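Local coordinates for GRAS family transcription factor containing protein, expressed (Oryza sativa Japonica Group, PDB 5HYZ), which binds DNA in vitro and probably acts, as a homodimer, as a plant transcription factor in development and abiotic stress resistance, at residues C87-F92 against Y347-V352; L95-A100 against G121-A126; F207-Y212 against G240-S245; L259-S264 against R366-V371. One frame throughout, in Å; residues are numbered along the deposited sequence.

The four contacts lie in the GRAS domain, a Rossmann-type sheet with helices packed against it and a helix bundle beside it. Helix 89-104 serves both interaction 1, through its first turn, and interaction 2, through its middle; their centres are about 16 Å apart. Interactions 3 and 4 are about 11 Å apart, centre to centre, and meet where strands 236-242 and 366-374 run side by side: Glu243 OE1 lies 2.7 Å from Thr370 OG1, a probable hydrogen bond. Interaction 1 packs on interaction 4 through Tyr89 and Phe92, which touch Leu368, Leu369 and Val371. Interaction 2 reaches interaction 3 through Met208, a selenomethionine touching Ala97 and Gln123.

Interaction 1: residues C87-F92 against Y347-V352; sequences CPYSKF and YKYSLV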
loop_
_atom_site.group_PDB
_atom_site.type_symbol
_atom_site.label_atom_id
_atom_site.label_comp_id
_atom_site.label_asym_id
_atom_site.label_seq_id
_atom_site.Cartn_x
_atom_site.Cartn_y
_atom_site.Cartn_z
ATOM N N CYS A 87 7.286 -3.561 4.982
ATOM C CA CYS A 87 6.761 -4.906 5.148
ATOM C C CYS A 87 5.237 -4.847 5.276
ATOM O O CYS A 87 4.695 -3.817 5.674
ATOM C CB CYS A 87 7.335 -5.542 6.406
ATOM S SG CYS A 87 9.175 -5.668 6.383
ATOM N N PRO A 88 4.562 -5.942 4.975
ATOM C CA PRO A 88 3.091 -5.964 4.995
ATOM C C PRO A 88 2.476 -6.406 6.326
ATOM O O PRO A 88 1.230 -6.579 6.388
ATOM C CB PRO A 88 2.754 -6.986 3.916
ATOM C CG PRO A 88 3.889 -7.967 3.985
ATOM C CD PRO A 88 5.118 -7.131 4.287
ATOM N N TYR A 89 3.302 -6.575 7.365
ATOM C CA TYR A 89 2.830 -7.088 8.659
ATOM C C TYR A 89 1.633 -6.342 9.241
ATOM O O TYR A 89 0.589 -6.976 9.512
ATOM C CB TYR A 89 3.993 -7.098 9.690
ATOM C CG TYR A 89 5.194 -7.929 9.209
ATOM C CD1 TYR A 89 5.055 -9.273 8.922
ATOM C CD2 TYR A 89 6.449 -7.352 9.044
ATOM C CE1 TYR A 89 6.137 -10.038 8.443
ATOM C CE2 TYR A 89 7.549 -8.111 8.583
ATOM C CZ TYR A 89 7.384 -9.433 8.289
ATOM O OH TYR A 89 8.448 -10.211 7.844
ATOM N N SER A 90 1.732 -5.025 9.427
ATOM C CA SER A 90 0.636 -4.336 10.081
ATOM C C SER A 90 -0.594 -4.268 9.176
ATOM O O SER A 90 -1.722 -4.380 9.651
ATOM C CB SER A 90 1.049 -2.910 10.563
ATOM O OG SER A 90 1.328 -2.070 9.438
ATOM N N LYS A 91 -0.410 -4.131 7.870
ATOM C CA LYS A 91 -1.550 -4.050 7.013
ATOM C C LYS A 91 -2.286 -5.391 7.005
ATOM O O LYS A 91 -3.522 -5.440 7.018
ATOM C CB LYS A 91 -1.128 -3.626 5.571
ATOM C CG LYS A 91 -2.341 -3.268 4.698
ATOM C CD LYS A 91 -2.020 -2.284 3.558
ATOM C CE LYS A 91 -3.299 -1.792 2.834
ATOM N NZ LYS A 91 -3.194 -1.795 1.313
ATOM N N PHE A 92 -1.514 -6.481 6.934
ATOM C CA PHE A 92 -2.111 -7.819 6.997
ATOM C C PHE A 92 -2.980 -7.973 8.233
ATOM O O PHE A 92 -4.128 -8.413 8.236
ATOM C CB PHE A 92 -1.015 -8.861 7.060
ATOM C CG PHE A 92 -1.532 -10.227 7.464
ATOM C CD1 PHE A 92 -2.285 -10.997 6.576
ATOM C CD2 PHE A 92 -1.253 -10.721 8.721
ATOM C CE1 PHE A 92 -2.775 -12.240 6.972
ATOM C CE2 PHE A 92 -1.770 -11.985 9.126
ATOM C CZ PHE A 92 -2.514 -12.716 8.256
ATOM N N TYR A 347 10.461 -11.518 -2.824
ATOM C CA TYR A 347 9.807 -11.605 -1.504
ATOM C C TYR A 347 9.283 -13.006 -1.262
ATOM O O TYR A 347 8.943 -13.711 -2.200
ATOM C CB TYR A 347 8.682 -10.582 -1.399
ATOM C CG TYR A 347 9.173 -9.156 -1.362
ATOM C CD1 TYR A 347 9.549 -8.579 -0.171
ATOM C CD2 TYR A 347 9.243 -8.381 -2.522
ATOM C CE1 TYR A 347 9.981 -7.246 -0.128
ATOM C CE2 TYR A 347 9.685 -7.061 -2.491
ATOM C CZ TYR A 347 10.036 -6.506 -1.285
ATOM O OH TYR A 347 10.452 -5.202 -1.193
ATOM N N LYS A 348 9.237 -13.437 -0.007
ATOM C CA LYS A 348 8.900 -14.813 0.294
ATOM C C LYS A 348 7.691 -14.870 1.229
ATOM O O LYS A 348 7.612 -15.738 2.068
ATOM C CB LYS A 348 10.079 -15.540 0.969
ATOM C CG LYS A 348 11.418 -15.374 0.194
ATOM C CD LYS A 348 11.248 -15.851 -1.211
ATOM C CE LYS A 348 12.550 -15.690 -2.025
ATOM N NZ LYS A 348 12.347 -15.667 -3.530
ATOM N N TYR A 349 6.753 -13.932 1.064
ATOM C CA TYR A 349 5.536 -13.967 1.886
ATOM C C TYR A 349 4.526 -14.960 1.409
ATOM O O TYR A 349 4.342 -15.153 0.191
ATOM C CB TYR A 349 4.889 -12.578 1.917
ATOM C CG TYR A 349 5.736 -11.555 2.617
ATOM C CD1 TYR A 349 6.007 -11.637 4.012
ATOM C CD2 TYR A 349 6.256 -10.486 1.910
ATOM C CE1 TYR A 349 6.763 -10.664 4.648
ATOM C CE2 TYR A 349 7.015 -9.525 2.546
ATOM C CZ TYR A 349 7.291 -9.643 3.923
ATOM O OH TYR A 349 8.056 -8.661 4.522
ATOM N N SER A 350 3.859 -15.616 2.343
ATOM C CA SER A 350 2.708 -16.463 2.001
ATOM C C SER A 350 1.783 -16.525 3.172
ATOM O O SER A 350 2.133 -16.027 4.236
ATOM C CB SER A 350 3.132 -17.917 1.629
ATOM O OG SER A 350 3.583 -18.624 2.767
ATOM N N LEU A 351 0.620 -17.126 2.986
ATOM C CA LEU A 351 -0.332 -17.292 4.099
ATOM C C LEU A 351 -0.359 -18.713 4.543
ATOM O O LEU A 351 -0.373 -19.629 3.723
ATOM C CB LEU A 351 -1.752 -16.860 3.677
ATOM C CG LEU A 351 -2.115 -15.407 3.415
ATOM C CD1 LEU A 351 -1.585 -14.468 4.521
ATOM C CD2 LEU A 351 -1.686 -14.886 2.077
ATOM N N VAL A 352 -0.378 -18.923 5.843
ATOM C CA VAL A 352 -0.421 -20.272 6.446
ATOM C C VAL A 352 -1.553 -20.390 7.436
ATOM O O VAL A 352 -1.714 -19.509 8.300
ATOM C CB VAL A 352 0.915 -20.568 7.158
ATOM C CG1 VAL A 352 0.805 -21.791 8.057
ATOM C CG2 VAL A 352 2.019 -20.747 6.095
#
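At the N-terminal end of helix 89-104, Pro88 and Tyr89 close around Tyr349, the first residue of strand 349-354. Pro88, the N-cap residue, lays its CG over the centre of the Tyr349 ring in a CH-pi contact, 3.8 Å from the ring centroid and 12° off the normal. Its CD lies 3.3 Å from Tyr349 CZ, near the phenol end. Tyr89 crosses at about a right angle: the edge of Tyr349 is directed at the Tyr89 face in an offset edge-to-face pair, with planes at 82°. Tyr89 OH sits at the Tyr349 edge, 3.6 Å from CE1, and is hydrogen-bonded to Ser268 of helix 251-272. One helical turn on, Phe92 has its CG anti to the backbone N (chi1 166°), which carries the ring toward the strand, where CE1 meets Leu351 CD1 at 3.5 Å. Leu361 of strand 358-363 packs against both Tyr89 and Phe92. The arrangement is apolar helix-on-sheet packing of an alpha/beta domain, linking the predicted VHIID and SAW regions.

Interaction 2: residues L95-A100 against G121-A126; sequences LTANQA and GIQWAA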
loop_
_atom_site.group_PDB
_atom_site.type_symbol
_atom_site.label_atom_id
_atom_site.label_comp_id
_atom_site.label_asym_id
_atom_site.label_seq_id
_atom_site.Cartn_x
_atom_site.Cartn_y
_atom_site.Cartn_z
ATOM N N LEU A 95 -6.175 -5.404 8.205
ATOM C CA LEU A 95 -7.227 -5.763 7.258
ATOM C C LEU A 95 -7.891 -7.087 7.597
ATOM O O LEU A 95 -9.093 -7.226 7.419
ATOM C CB LEU A 95 -6.683 -5.813 5.806
ATOM C CG LEU A 95 -6.288 -4.408 5.346
ATOM C CD1 LEU A 95 -5.967 -4.356 3.856
ATOM C CD2 LEU A 95 -7.260 -3.206 5.739
ATOM N N THR A 96 -7.121 -8.062 8.111
ATOM C CA THR A 96 -7.752 -9.328 8.420
ATOM C C THR A 96 -8.684 -9.193 9.674
ATOM O O THR A 96 -9.837 -9.696 9.681
ATOM C CB THR A 96 -6.677 -10.409 8.670
ATOM O OG1 THR A 96 -5.865 -10.474 7.504
ATOM C CG2 THR A 96 -7.305 -11.778 8.888
ATOM N N ALA A 97 -8.202 -8.480 10.674
ATOM C CA ALA A 97 -9.047 -8.160 11.819
ATOM C C ALA A 97 -10.332 -7.390 11.394
ATOM O O ALA A 97 -11.449 -7.701 11.847
ATOM C CB ALA A 97 -8.244 -7.342 12.824
ATOM N N ASN A 98 -10.160 -6.391 10.515
ATOM C CA ASN A 98 -11.306 -5.591 10.101
ATOM C C ASN A 98 -12.344 -6.418 9.390
ATOM O O ASN A 98 -13.542 -6.194 9.545
ATOM C CB ASN A 98 -10.863 -4.435 9.172
ATOM C CG ASN A 98 -10.234 -3.290 9.925
ATOM O OD1 ASN A 98 -10.191 -3.320 11.158
ATOM N ND2 ASN A 98 -9.777 -2.241 9.198
ATOM N N GLN A 99 -11.899 -7.368 8.569
ATOM C CA GLN A 99 -12.864 -8.197 7.880
ATOM C C GLN A 99 -13.690 -8.991 8.882
ATOM O O GLN A 99 -14.935 -9.109 8.740
ATOM C CB GLN A 99 -12.103 -9.109 6.865
ATOM C CG GLN A 99 -13.040 -9.873 5.940
ATOM C CD GLN A 99 -13.820 -8.900 5.023
ATOM O OE1 GLN A 99 -13.277 -7.867 4.570
ATOM N NE2 GLN A 99 -15.107 -9.207 4.778
ATOM N N ALA A 100 -13.017 -9.513 9.912
ATOM C CA ALA A 100 -13.766 -10.241 10.976
ATOM C C ALA A 100 -14.750 -9.338 11.741
ATOM O O ALA A 100 -15.875 -9.761 12.036
ATOM C CB ALA A 100 -12.821 -10.862 11.962
ATOM N N GLY A 121 -4.323 6.056 13.400
ATOM C CA GLY A 121 -5.709 5.655 13.186
ATOM C C GLY A 121 -6.001 4.745 12.002
ATOM O O GLY A 121 -7.153 4.476 11.715
ATOM N N ILE A 122 -4.976 4.266 11.318
ATOM C CA ILE A 122 -5.276 3.750 9.948
ATOM C C ILE A 122 -6.161 2.504 9.950
ATOM O O ILE A 122 -7.010 2.354 9.057
ATOM C CB ILE A 122 -3.961 3.514 9.166
ATOM C CG1 ILE A 122 -4.316 3.368 7.655
ATOM C CG2 ILE A 122 -3.249 2.326 9.714
ATOM C CD1 ILE A 122 -3.107 3.334 6.696
ATOM N N GLN A 123 -6.035 1.627 10.977
ATOM C CA GLN A 123 -6.958 0.487 10.999
ATOM C C GLN A 123 -8.411 0.956 10.983
ATOM O O GLN A 123 -9.292 0.387 10.337
ATOM C CB GLN A 123 -6.720 -0.381 12.274
ATOM C CG GLN A 123 -7.668 -1.641 12.272
ATOM C CD GLN A 123 -7.349 -2.675 13.401
ATOM O OE1 GLN A 123 -6.464 -2.462 14.260
ATOM N NE2 GLN A 123 -8.103 -3.744 13.409
ATOM N N TRP A 124 -8.690 2.015 11.770
ATOM C CA TRP A 124 -10.072 2.425 11.872
ATOM C C TRP A 124 -10.530 3.258 10.718
ATOM O O TRP A 124 -11.712 3.246 10.411
ATOM C CB TRP A 124 -10.280 3.182 13.244
ATOM C CG TRP A 124 -9.784 2.265 14.337
ATOM C CD1 TRP A 124 -8.851 2.561 15.301
ATOM C CD2 TRP A 124 -10.107 0.848 14.503
ATOM N NE1 TRP A 124 -8.596 1.441 16.067
ATOM C CE2 TRP A 124 -9.339 0.387 15.603
ATOM C CE3 TRP A 124 -10.971 -0.050 13.837
ATOM C CZ2 TRP A 124 -9.376 -0.941 16.047
ATOM C CZ3 TRP A 124 -10.992 -1.424 14.251
ATOM C CH2 TRP A 124 -10.189 -1.843 15.381
ATOM N N ALA A 125 -9.626 3.962 10.074
ATOM C CA ALA A 125 -10.021 4.646 8.835
ATOM C C ALA A 125 -10.419 3.591 7.780
ATOM O O ALA A 125 -11.458 3.714 7.120
ATOM C CB ALA A 125 -8.880 5.515 8.329
ATOM N N ALA A 126 -9.633 2.512 7.722
ATOM C CA ALA A 126 -9.978 1.430 6.805
ATOM C C ALA A 126 -11.327 0.795 7.160
ATOM O O ALA A 126 -12.180 0.470 6.277
ATOM C CB ALA A 126 -8.814 0.380 6.783
#
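Asn98 and Gln123 carry the polar part of this contact, in which helices 89-104 and 122-132 pack with the axes of segments 95-100 and 122-126 9.9 Å apart and inclined at 43°. Two hydrogen bonds join the pair. Asn98 ND2 donates to the backbone O of Gln123 (2.9 Å), arriving in the carbonyl plane on a lone pair. In return, Gln123 NE2 donates to Asn98 OD1 (3.1 Å); the acceptor lies close to the Gln123 amide plane, whereas NE2 stands well above the carbonyl plane of Asn98. Gln123 reaches across because its CG is anti to the backbone N (chi1 -178°) and the chain beyond stays extended. The same NE2 also donates to Asn206 of strand 202-208.

The remaining contacts are van der Waals packing. Leu95 CD2 touches Ala126 CB at 4.0 Å, and Ala126 CB also lies 3.7 Å from Asn98 ND2. Ala97 CB rests 3.6 Å from Gln123 NE2. Trp124 brings CZ3 to 3.7 Å from Asn98 OD1, while its indole NE1 is hydrogen-bonded to Asp115 of the predicted VHIID motif.

Both amides are buried. Because Asn98 donates through ND2 to the backbone of Gln123 and accepts through OD1 from its side chain, the rotation of the Asn98 amide is fixed, and the bond from Gln123 NE2 to Asn206 ties the helix pair to the central sheet.

Interaction 3: residues F207-Y212 against G240-S245; sequences FMLQLY and GEYEVS
Tyr242, Leu209 and Glu241 account for much of the interface where parallel strands 202-208 and 236-242 end side by side. Leu209 CD2 sits over the centre of the Tyr242 ring, a CH-pi contact of 3.7 Å to the centroid and 9° off the normal. Leu209 CD1 lies alongside the phenol oxygen, 3.5 Å from Tyr242 OH. The same ring turns its edge toward the face of Tyr212, with planes at 76° and Tyr242 CE2 3.5 Å from Tyr212 CE1. Water 2 bridges the two hydroxyls, and Arg291 makes a weak hydrogen bond to that of Tyr242.

Glu241 bends back at chi2 (-56°), which brings its carboxylate to the backbone N-H groups of the loop that follows Met208. Tyr212 N donates to OE2 of Glu241 (2.9 Å) from above the carboxylate plane. Water 1 accepts from Leu211 N and lies 2.6 Å from Glu241 OE2, so the carboxylate gathers the loop both directly and through solvent.

Gly240 provides the backbone link: its N donates to Phe207 O (2.9 Å), and its O accepts from Leu209 N (2.8 Å). These bonds flank the parallel bridge between Met208, a selenomethionine, and Gly240. The whole belongs to a beta-alpha-beta unit of the Rossmann-type sheet, strand 202-208, helix 220-231 and strand 236-242, with the loop that follows strand 202-208 held at the carboxyl ends of both strands.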
loop_
_atom_site.group_PDB
_atom_site.type_symbol
_atom_site.label_atom_id
_atom_site.label_comp_id
_atom_site.label_asym_id
_atom_site.label_seq_id
_atom_site.Cartn_x
_atom_site.Cartn_y
_atom_site.Cartn_z
ATOM N N PHE A 207 -7.267 -6.509 19.853
ATOM C CA PHE A 207 -5.949 -6.582 20.451
ATOM C C PHE A 207 -4.898 -6.811 19.355
ATOM O O PHE A 207 -4.584 -7.964 19.040
ATOM C CB PHE A 207 -5.854 -7.762 21.389
ATOM C CG PHE A 207 -6.705 -7.638 22.641
ATOM C CD1 PHE A 207 -6.267 -6.854 23.707
ATOM C CD2 PHE A 207 -7.939 -8.314 22.742
ATOM C CE1 PHE A 207 -7.018 -6.780 24.876
ATOM C CE2 PHE A 207 -8.707 -8.240 23.919
ATOM C CZ PHE A 207 -8.219 -7.464 24.992
HETATM N N MSE A 208 -4.341 -5.763 18.788
HETATM C CA MSE A 208 -3.369 -5.997 17.692
HETATM C C MSE A 208 -1.967 -5.712 18.225
HETATM O O MSE A 208 -1.606 -4.557 18.599
HETATM C CB MSE A 208 -3.609 -5.110 16.437
HETATM C CG MSE A 208 -5.005 -5.203 15.927
HETATM SE SE MSE A 208 -4.754 -6.942 14.759
HETATM C CE MSE A 208 -2.713 -6.162 14.508
ATOM N N LEU A 209 -1.163 -6.768 18.325
ATOM C CA LEU A 209 0.221 -6.669 18.829
ATOM C C LEU A 209 0.258 -5.931 20.174
ATOM O O LEU A 209 0.983 -4.946 20.342
ATOM C CB LEU A 209 1.106 -5.975 17.802
ATOM C CG LEU A 209 1.155 -6.685 16.436
ATOM C CD1 LEU A 209 2.149 -5.988 15.479
ATOM C CD2 LEU A 209 1.510 -8.192 16.637
ATOM N N GLN A 210 -0.555 -6.383 21.114
ATOM C CA GLN A 210 -0.702 -5.649 22.349
ATOM C C GLN A 210 -0.662 -6.604 23.520
ATOM O O GLN A 210 -0.005 -6.332 24.524
ATOM C CB GLN A 210 -2.034 -4.894 22.351
ATOM C CG GLN A 210 -2.387 -4.266 23.754
ATOM C CD GLN A 210 -1.417 -3.222 24.101
ATOM O OE1 GLN A 210 -0.875 -2.561 23.226
ATOM N NE2 GLN A 210 -1.133 -3.078 25.399
ATOM N N LEU A 211 -1.387 -7.723 23.413
ATOM C CA LEU A 211 -1.639 -8.544 24.572
ATOM C C LEU A 211 -0.364 -9.211 25.035
ATOM O O LEU A 211 -0.216 -9.512 26.239
ATOM C CB LEU A 211 -2.715 -9.577 24.234
ATOM C CG LEU A 211 -3.723 -10.053 25.223
ATOM C CD1 LEU A 211 -4.288 -8.829 26.029
ATOM C CD2 LEU A 211 -4.801 -10.892 24.478
ATOM N N TYR A 212 0.603 -9.392 24.115
ATOM C CA TYR A 212 1.821 -10.088 24.569
ATOM C C TYR A 212 2.537 -9.272 25.672
ATOM O O TYR A 212 3.278 -9.818 26.494
ATOM C CB TYR A 212 2.778 -10.323 23.430
ATOM C CG TYR A 212 3.483 -9.065 22.910
ATOM C CD1 TYR A 212 2.870 -8.224 21.969
ATOM C CD2 TYR A 212 4.788 -8.750 23.340
ATOM C CE1 TYR A 212 3.546 -7.082 21.488
ATOM C CE2 TYR A 212 5.456 -7.633 22.854
ATOM C CZ TYR A 212 4.833 -6.795 21.946
ATOM O OH TYR A 212 5.516 -5.686 21.465
ATOM N N GLY A 240 -4.212 -10.161 17.206
ATOM C CA GLY A 240 -3.103 -10.285 16.271
ATOM C C GLY A 240 -1.819 -10.374 17.066
ATOM O O GLY A 240 -1.540 -9.496 17.874
ATOM N N GLU A 241 -0.988 -11.396 16.841
ATOM C CA GLU A 241 0.118 -11.640 17.753
ATOM C C GLU A 241 1.330 -12.150 16.979
ATOM O O GLU A 241 1.193 -12.724 15.909
ATOM C CB GLU A 241 -0.289 -12.638 18.843
ATOM C CG GLU A 241 -0.856 -12.003 20.147
ATOM C CD GLU A 241 0.133 -11.006 20.766
ATOM O OE1 GLU A 241 1.342 -11.213 20.571
ATOM O OE2 GLU A 241 -0.279 -10.005 21.387
ATOM N N TYR A 242 2.506 -11.912 17.527
ATOM C CA TYR A 242 3.753 -12.490 16.984
ATOM C C TYR A 242 3.768 -13.999 17.202
ATOM O O TYR A 242 3.459 -14.483 18.303
ATOM C CB TYR A 242 4.959 -11.854 17.675
ATOM C CG TYR A 242 5.025 -10.338 17.507
ATOM C CD1 TYR A 242 5.300 -9.778 16.272
ATOM C CD2 TYR A 242 4.808 -9.486 18.593
ATOM C CE1 TYR A 242 5.388 -8.376 16.094
ATOM C CE2 TYR A 242 4.892 -8.087 18.442
ATOM C CZ TYR A 242 5.198 -7.547 17.192
ATOM O OH TYR A 242 5.274 -6.184 17.051
ATOM N N GLU A 243 4.167 -14.747 16.190
ATOM C CA GLU A 243 4.024 -16.192 16.269
ATOM C C GLU A 243 5.329 -16.785 16.737
ATOM O O GLU A 243 6.100 -17.290 15.907
ATOM C CB GLU A 243 3.615 -16.740 14.877
ATOM C CG GLU A 243 3.324 -18.225 14.822
ATOM C CD GLU A 243 2.223 -18.620 15.756
ATOM O OE1 GLU A 243 1.153 -17.953 15.765
ATOM O OE2 GLU A 243 2.409 -19.606 16.493
ATOM N N VAL A 244 5.596 -16.708 18.047
ATOM C CA VAL A 244 6.906 -17.245 18.521
ATOM C C VAL A 244 6.723 -17.566 19.993
ATOM O O VAL A 244 6.064 -16.809 20.689
ATOM C CB VAL A 244 8.086 -16.254 18.258
ATOM C CG1 VAL A 244 7.869 -14.937 18.999
ATOM C CG2 VAL A 244 9.434 -16.939 18.660
ATOM N N SER A 245 7.228 -18.737 20.430
ATOM C CA SER A 245 6.981 -19.194 21.784
ATOM C C SER A 245 8.122 -18.721 22.714
ATOM O O SER A 245 9.175 -19.363 22.801
ATOM C CB SER A 245 6.869 -20.750 21.806
ATOM O OG SER A 245 6.536 -21.162 23.137
HETATM O O HOH W 1 -2.391 -8.593 20.858
HETATM O O HOH W 2 4.552 -4.407 19.250
#

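Interaction 4: residues L259-S264 against R366-V371; sequences LSYYRS and RPLLTV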
loop_
_atom_site.group_PDB
_atom_site.type_symbol
_atom_site.label_atom_id
_atom_site.label_comp_id
_atom_site.label_asym_id
_atom_site.label_seq_id
_atom_site.Cartn_x
_atom_site.Cartn_y
_atom_site.Cartn_z
ATOM N N LEU A 259 15.748 -17.169 17.768
ATOM C CA LEU A 259 16.705 -17.058 16.659
ATOM C C LEU A 259 16.052 -17.371 15.324
ATOM O O LEU A 259 16.247 -16.676 14.344
ATOM C CB LEU A 259 17.914 -17.975 16.877
ATOM C CG LEU A 259 19.062 -17.698 15.905
ATOM C CD1 LEU A 259 19.708 -16.334 16.206
ATOM C CD2 LEU A 259 20.063 -18.829 16.027
ATOM N N SER A 260 15.219 -18.405 15.298
ATOM C CA SER A 260 14.538 -18.747 14.047
ATOM C C SER A 260 13.516 -17.666 13.596
ATOM O O SER A 260 13.454 -17.235 12.421
ATOM C CB SER A 260 13.831 -20.094 14.225
ATOM O OG SER A 260 12.929 -20.256 13.154
ATOM N N TYR A 261 12.726 -17.210 14.564
ATOM C CA TYR A 261 11.766 -16.129 14.324
ATOM C C TYR A 261 12.430 -14.830 13.795
ATOM O O TYR A 261 12.064 -14.249 12.737
ATOM C CB TYR A 261 11.016 -15.884 15.628
ATOM C CG TYR A 261 10.096 -14.694 15.631
ATOM C CD1 TYR A 261 8.857 -14.692 14.951
ATOM C CD2 TYR A 261 10.442 -13.586 16.335
ATOM C CE1 TYR A 261 8.056 -13.543 14.984
ATOM C CE2 TYR A 261 9.632 -12.479 16.385
ATOM C CZ TYR A 261 8.465 -12.465 15.711
ATOM O OH TYR A 261 7.781 -11.273 15.860
ATOM N N TYR A 262 13.439 -14.358 14.525
ATOM C CA TYR A 262 14.100 -13.128 14.102
ATOM C C TYR A 262 14.903 -13.329 12.808
ATOM O O TYR A 262 15.074 -12.388 12.043
ATOM C CB TYR A 262 14.972 -12.574 15.262
ATOM C CG TYR A 262 14.086 -11.809 16.228
ATOM C CD1 TYR A 262 13.550 -10.572 15.870
ATOM C CD2 TYR A 262 13.706 -12.369 17.458
ATOM C CE1 TYR A 262 12.675 -9.914 16.714
ATOM C CE2 TYR A 262 12.879 -11.710 18.302
ATOM C CZ TYR A 262 12.349 -10.471 17.908
ATOM O OH TYR A 262 11.472 -9.810 18.719
ATOM N N ARG A 263 15.376 -14.541 12.538
ATOM C CA ARG A 263 16.033 -14.775 11.240
ATOM C C ARG A 263 15.072 -14.451 10.095
ATOM O O ARG A 263 15.420 -13.720 9.164
ATOM C CB ARG A 263 16.514 -16.228 11.104
ATOM C CG ARG A 263 17.383 -16.424 9.850
ATOM C CD ARG A 263 17.614 -17.877 9.464
ATOM N NE ARG A 263 16.393 -18.523 8.987
ATOM C CZ ARG A 263 16.314 -19.796 8.591
ATOM N NH1 ARG A 263 17.395 -20.589 8.595
ATOM N NH2 ARG A 263 15.142 -20.279 8.185
ATOM N N SER A 264 13.836 -14.943 10.204
ATOM C CA SER A 264 12.836 -14.589 9.168
ATOM C C SER A 264 12.579 -13.083 9.088
ATOM O O SER A 264 12.579 -12.519 7.969
ATOM C CB SER A 264 11.506 -15.339 9.414
ATOM O OG SER A 264 11.772 -16.713 9.539
ATOM N N ARG A 366 7.432 -19.918 7.191
ATOM C CA ARG A 366 7.474 -19.824 8.643
ATOM C C ARG A 366 6.503 -18.714 9.102
ATOM O O ARG A 366 6.736 -17.568 8.791
ATOM C CB ARG A 366 8.921 -19.524 9.083
ATOM C CG ARG A 366 9.244 -18.728 10.405
ATOM C CD ARG A 366 8.408 -19.106 11.589
ATOM N NE ARG A 366 8.957 -18.785 12.911
ATOM C CZ ARG A 366 8.182 -18.820 13.993
ATOM N NH1 ARG A 366 6.881 -19.110 13.832
ATOM N NH2 ARG A 366 8.657 -18.579 15.214
ATOM N N PRO A 367 5.468 -19.080 9.834
ATOM C CA PRO A 367 4.442 -18.130 10.305
ATOM C C PRO A 367 5.098 -17.059 11.161
ATOM O O PRO A 367 5.879 -17.437 12.041
ATOM C CB PRO A 367 3.499 -19.012 11.150
ATOM C CG PRO A 367 3.747 -20.398 10.699
ATOM C CD PRO A 367 5.130 -20.479 10.161
ATOM N N LEU A 368 4.790 -15.777 10.944
ATOM C CA LEU A 368 5.394 -14.721 11.734
ATOM C C LEU A 368 4.375 -13.901 12.487
ATOM O O LEU A 368 4.638 -13.483 13.634
ATOM C CB LEU A 368 6.196 -13.762 10.864
ATOM C CG LEU A 368 7.435 -14.348 10.197
ATOM C CD1 LEU A 368 8.161 -13.267 9.439
ATOM C CD2 LEU A 368 8.383 -15.045 11.236
ATOM N N LEU A 369 3.240 -13.647 11.842
ATOM C CA LEU A 369 2.213 -12.718 12.486
ATOM C C LEU A 369 0.870 -13.383 12.294
ATOM O O LEU A 369 0.463 -13.643 11.152
ATOM C CB LEU A 369 2.209 -11.337 11.824
ATOM C CG LEU A 369 1.619 -10.227 12.716
ATOM C CD1 LEU A 369 1.852 -8.905 12.032
ATOM C CD2 LEU A 369 0.156 -10.383 12.914
ATOM N N THR A 370 0.185 -13.705 13.375
ATOM C CA THR A 370 -1.034 -14.507 13.309
ATOM C C THR A 370 -2.263 -13.727 13.751
ATOM O O THR A 370 -2.221 -13.029 14.772
ATOM C CB THR A 370 -0.816 -15.730 14.193
ATOM O OG1 THR A 370 0.399 -16.351 13.718
ATOM C CG2 THR A 370 -1.943 -16.702 14.135
ATOM N N VAL A 371 -3.370 -13.882 13.034
ATOM C CA VAL A 371 -4.590 -13.160 13.362
ATOM C C VAL A 371 -5.675 -14.188 13.604
ATOM O O VAL A 371 -5.730 -15.232 12.929
ATOM C CB VAL A 371 -5.008 -12.210 12.216
ATOM C CG1 VAL A 371 -6.404 -11.572 12.513
ATOM C CG2 VAL A 371 -3.980 -11.025 12.168
#
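Tyr261 and Ser264 of helix 251-272 pack on Arg366 and Leu368, at the start of strand 366-374, the last strand in the chain; the axes of helix segment 259-264 and strand segment 366-368 are 9.2 Å apart and nearly perpendicular, at 82°. This is helix-on-sheet packing in the GRAS domain, on a strand that lies between strands 236-242 and 358-363. The strand carries a classic beta bulge here, with Leu368 and Leu369 both facing Leu361 of strand 358-363.

Apolar contact centres on Leu368. Its CD2 methyl is wedged between the Tyr261 ring, 3.8 Å from CD1, and Ser264 CB, at 3.6 Å. Leu368 CD1 also lies near Ser264 CB. Tyr89, in helix 89-104, and Trp363 touch Leu368 as well.

The polar residues meet without a hydrogen bond between the segments. Arg366 crosses Tyr261 at about a right angle: Tyr261 CD1 lies over one guanidinium face, the planes are 69° apart, and NH2 comes within 3.6 Å of Tyr261 CB. A bend at chi2 (42°) turns the arginine chain along the helix, so that its aliphatic part passes Ser264, whose OG is 3.3 Å from Arg366 CG. At its far end, NH1 makes a weak hydrogen bond to the backbone O of Glu243. The backbone O of Leu368 lies at the edge of the Tyr261 ring, near its plane and 3.7 Å from CE1.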